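Local structure of beta-xylosidase (Uncultured organism, 4MLG) at residues A[12-17]-A[299-304]. The protein is a family 43 glycoside hydrolase with a beta-propeller fold that probably releases xylose from the ends of xylo-oligosaccharides. Residues are numbered along the deposited sequence; the frame is centred on the assembly and turned at random.
Sequences YMADPA and WLRSLK. With SO4 (sulfate ion), chain N.
The methyl of A14 lies over one face of the R301 guanidinium, offset toward its rim, with CB of A14 3.3 Å from NE of R301; a residue this small leaves room for the flat group. The arginine turns about its CG-CD bond (chi3 -72°), laying the guanidinium there, and its charge suits a place between two carboxylates: D32 forms a salt bridge with NE, and D15 meets NH1. The carboxylate plane of D15 stands 86° from the guanidinium plane, and OD1 of D15, 3.4 Å from NH1 of R301, lies well out of the latter, so this salt bridge rests on charge alone. In that plane, NH1 instead gives a weak, nearly straight hydrogen bond to O1 of a sulfate, probably from the crystallisation liquor. S30 OG is hydrogen-bonded to OD2 of D15, whose side chain lies about 6 Å from the bound calcium and touches its ligand H274. At the other end, aliphatic L300 suits an aromatic face, its CB over the Y12 ring centre in a CH-pi contact. Apolar L303 packs CD2 on CB of M13, 3.6 Å away, with P16 more distant. Strands 12-14 and 302-304 cross at 58° without hydrogen bonds, joining two propeller sheets: A14 pairs with S30 of strand 24-32, S302 with D290 of strand 283-290.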
loop_
_atom_site.group_PDB
_atom_site.type_symbol
_atom_site.label_atom_id
_atom_site.label_comp_id
_atom_site.label_asym_id
_atom_site.label_seq_id
_atom_site.Cartn_x
_atom_site.Cartn_y
_atom_site.Cartn_z
ATOM N N TYR A 12 -17.127 -25.948 -0.270
ATOM C CA TYR A 12 -17.438 -24.853 0.643
ATOM C C TYR A 12 -17.279 -23.490 -0.029
ATOM O O TYR A 12 -16.165 -22.987 -0.182
ATOM C CB TYR A 12 -16.570 -24.928 1.902
ATOM C CG TYR A 12 -16.876 -26.114 2.792
ATOM C CD1 TYR A 12 -18.082 -26.199 3.477
ATOM C CD2 TYR A 12 -15.957 -27.142 2.957
ATOM C CE1 TYR A 12 -18.366 -27.277 4.294
ATOM C CE2 TYR A 12 -16.232 -28.224 3.773
ATOM C CZ TYR A 12 -17.438 -28.287 4.438
ATOM O OH TYR A 12 -17.715 -29.362 5.250
ATOM N N MET A 13 -18.400 -22.897 -0.427
ATOM C CA MET A 13 -18.390 -21.581 -1.058
ATOM C C MET A 13 -19.090 -20.551 -0.175
ATOM O O MET A 13 -20.194 -20.791 0.317
ATOM C CB MET A 13 -19.053 -21.643 -2.435
ATOM C CG MET A 13 -18.403 -22.631 -3.389
ATOM S SD MET A 13 -16.733 -22.151 -3.871
ATOM C CE MET A 13 -16.219 -23.606 -4.780
ATOM N N ALA A 14 -18.446 -19.405 0.021
ATOM C CA ALA A 14 -18.953 -18.389 0.937
ATOM C C ALA A 14 -18.987 -17.001 0.311
ATOM O O ALA A 14 -18.483 -16.797 -0.791
ATOM C CB ALA A 14 -18.122 -18.365 2.204
ATOM N N ASP A 15 -19.573 -16.054 1.041
ATOM C CA ASP A 15 -19.695 -14.663 0.602
ATOM C C ASP A 15 -20.283 -14.541 -0.803
ATOM O O ASP A 15 -19.650 -13.973 -1.693
ATOM C CB ASP A 15 -18.332 -13.965 0.656
ATOM C CG ASP A 15 -17.589 -14.235 1.950
ATOM O OD1 ASP A 15 -18.237 -14.257 3.018
ATOM O OD2 ASP A 15 -16.357 -14.429 1.898
ATOM N N PRO A 16 -21.504 -15.064 -1.007
ATOM C CA PRO A 16 -22.060 -15.119 -2.362
ATOM C C PRO A 16 -22.426 -13.740 -2.895
ATOM O O PRO A 16 -22.896 -12.886 -2.144
ATOM C CB PRO A 16 -23.319 -15.966 -2.184
ATOM C CG PRO A 16 -23.739 -15.701 -0.787
ATOM C CD PRO A 16 -22.469 -15.536 0.001
ATOM N N ALA A 17 -22.197 -13.533 -4.187
ATOM C CA ALA A 17 -22.559 -12.291 -4.851
ATOM C C ALA A 17 -23.321 -12.629 -6.121
ATOM O O ALA A 17 -22.731 -13.061 -7.112
ATOM C CB ALA A 17 -21.319 -11.484 -5.175
ATOM N N TRP A 299 -14.585 -21.169 9.405
ATOM C CA TRP A 299 -13.812 -20.971 8.181
ATOM C C TRP A 299 -14.251 -21.895 7.046
ATOM O O TRP A 299 -13.683 -21.859 5.954
ATOM C CB TRP A 299 -12.316 -21.138 8.459
ATOM C CG TRP A 299 -11.961 -22.466 9.048
ATOM C CD1 TRP A 299 -11.469 -23.551 8.384
ATOM C CD2 TRP A 299 -12.076 -22.853 10.422
ATOM N NE1 TRP A 299 -11.267 -24.590 9.260
ATOM C CE2 TRP A 299 -11.634 -24.188 10.518
ATOM C CE3 TRP A 299 -12.510 -22.202 11.581
ATOM C CZ2 TRP A 299 -11.612 -24.882 11.725
ATOM C CZ3 TRP A 299 -12.489 -22.893 12.779
ATOM C CH2 TRP A 299 -12.043 -24.219 12.842
ATOM N N LEU A 300 -15.259 -22.721 7.308
ATOM C CA LEU A 300 -15.818 -23.603 6.288
ATOM C C LEU A 300 -17.308 -23.326 6.125
ATOM O O LEU A 300 -18.126 -23.791 6.917
ATOM C CB LEU A 300 -15.591 -25.068 6.656
ATOM C CG LEU A 300 -14.141 -25.532 6.803
ATOM C CD1 LEU A 300 -14.091 -27.010 7.152
ATOM C CD2 LEU A 300 -13.362 -25.252 5.531
ATOM N N ARG A 301 -17.653 -22.568 5.090
ATOM C CA ARG A 301 -19.017 -22.087 4.917
ATOM C C ARG A 301 -19.666 -22.629 3.648
ATOM O O ARG A 301 -19.008 -22.786 2.622
ATOM C CB ARG A 301 -19.023 -20.558 4.906
ATOM C CG ARG A 301 -18.468 -19.939 6.181
ATOM C CD ARG A 301 -18.001 -18.506 5.970
ATOM N NE ARG A 301 -16.773 -18.434 5.183
ATOM C CZ ARG A 301 -16.127 -17.306 4.905
ATOM N NH1 ARG A 301 -16.587 -16.146 5.353
ATOM N NH2 ARG A 301 -15.018 -17.337 4.180
ATOM N N SER A 302 -20.961 -22.916 3.729
ATOM C CA SER A 302 -21.711 -23.418 2.585
ATOM C C SER A 302 -22.790 -22.417 2.200
ATOM O O SER A 302 -23.598 -22.018 3.036
ATOM C CB SER A 302 -22.346 -24.768 2.917
ATOM O OG SER A 302 -21.373 -25.687 3.385
ATOM N N LEU A 303 -22.804 -22.008 0.935
ATOM C CA LEU A 303 -23.759 -20.999 0.491
ATOM C C LEU A 303 -25.180 -21.541 0.365
ATOM O O LEU A 303 -25.387 -22.718 0.069
ATOM C CB LEU A 303 -23.304 -20.312 -0.805
ATOM C CG LEU A 303 -22.744 -21.105 -1.990
ATOM C CD1 LEU A 303 -23.772 -22.040 -2.597
ATOM C CD2 LEU A 303 -22.233 -20.141 -3.045
ATOM N N LYS A 304 -26.153 -20.667 0.596
ATOM C CA LYS A 304 -27.554 -21.056 0.571
ATOM C C LYS A 304 -28.429 -19.879 0.151
ATOM O O LYS A 304 -28.010 -18.725 0.229
ATOM C CB LYS A 304 -27.978 -21.576 1.945
ATOM C CG LYS A 304 -27.737 -20.591 3.078
ATOM C CD LYS A 304 -27.963 -21.236 4.434
ATOM C CE LYS A 304 -29.369 -21.796 4.554
ATOM N NZ LYS A 304 -29.609 -22.434 5.878
HETATM S S SO4 N . -14.947 -12.121 4.796
HETATM O O1 SO4 N . -14.875 -13.422 4.140
HETATM O O2 SO4 N . -16.303 -11.592 4.690
HETATM O O3 SO4 N . -14.586 -12.266 6.204
HETATM O O4 SO4 N . -14.023 -11.200 4.141
#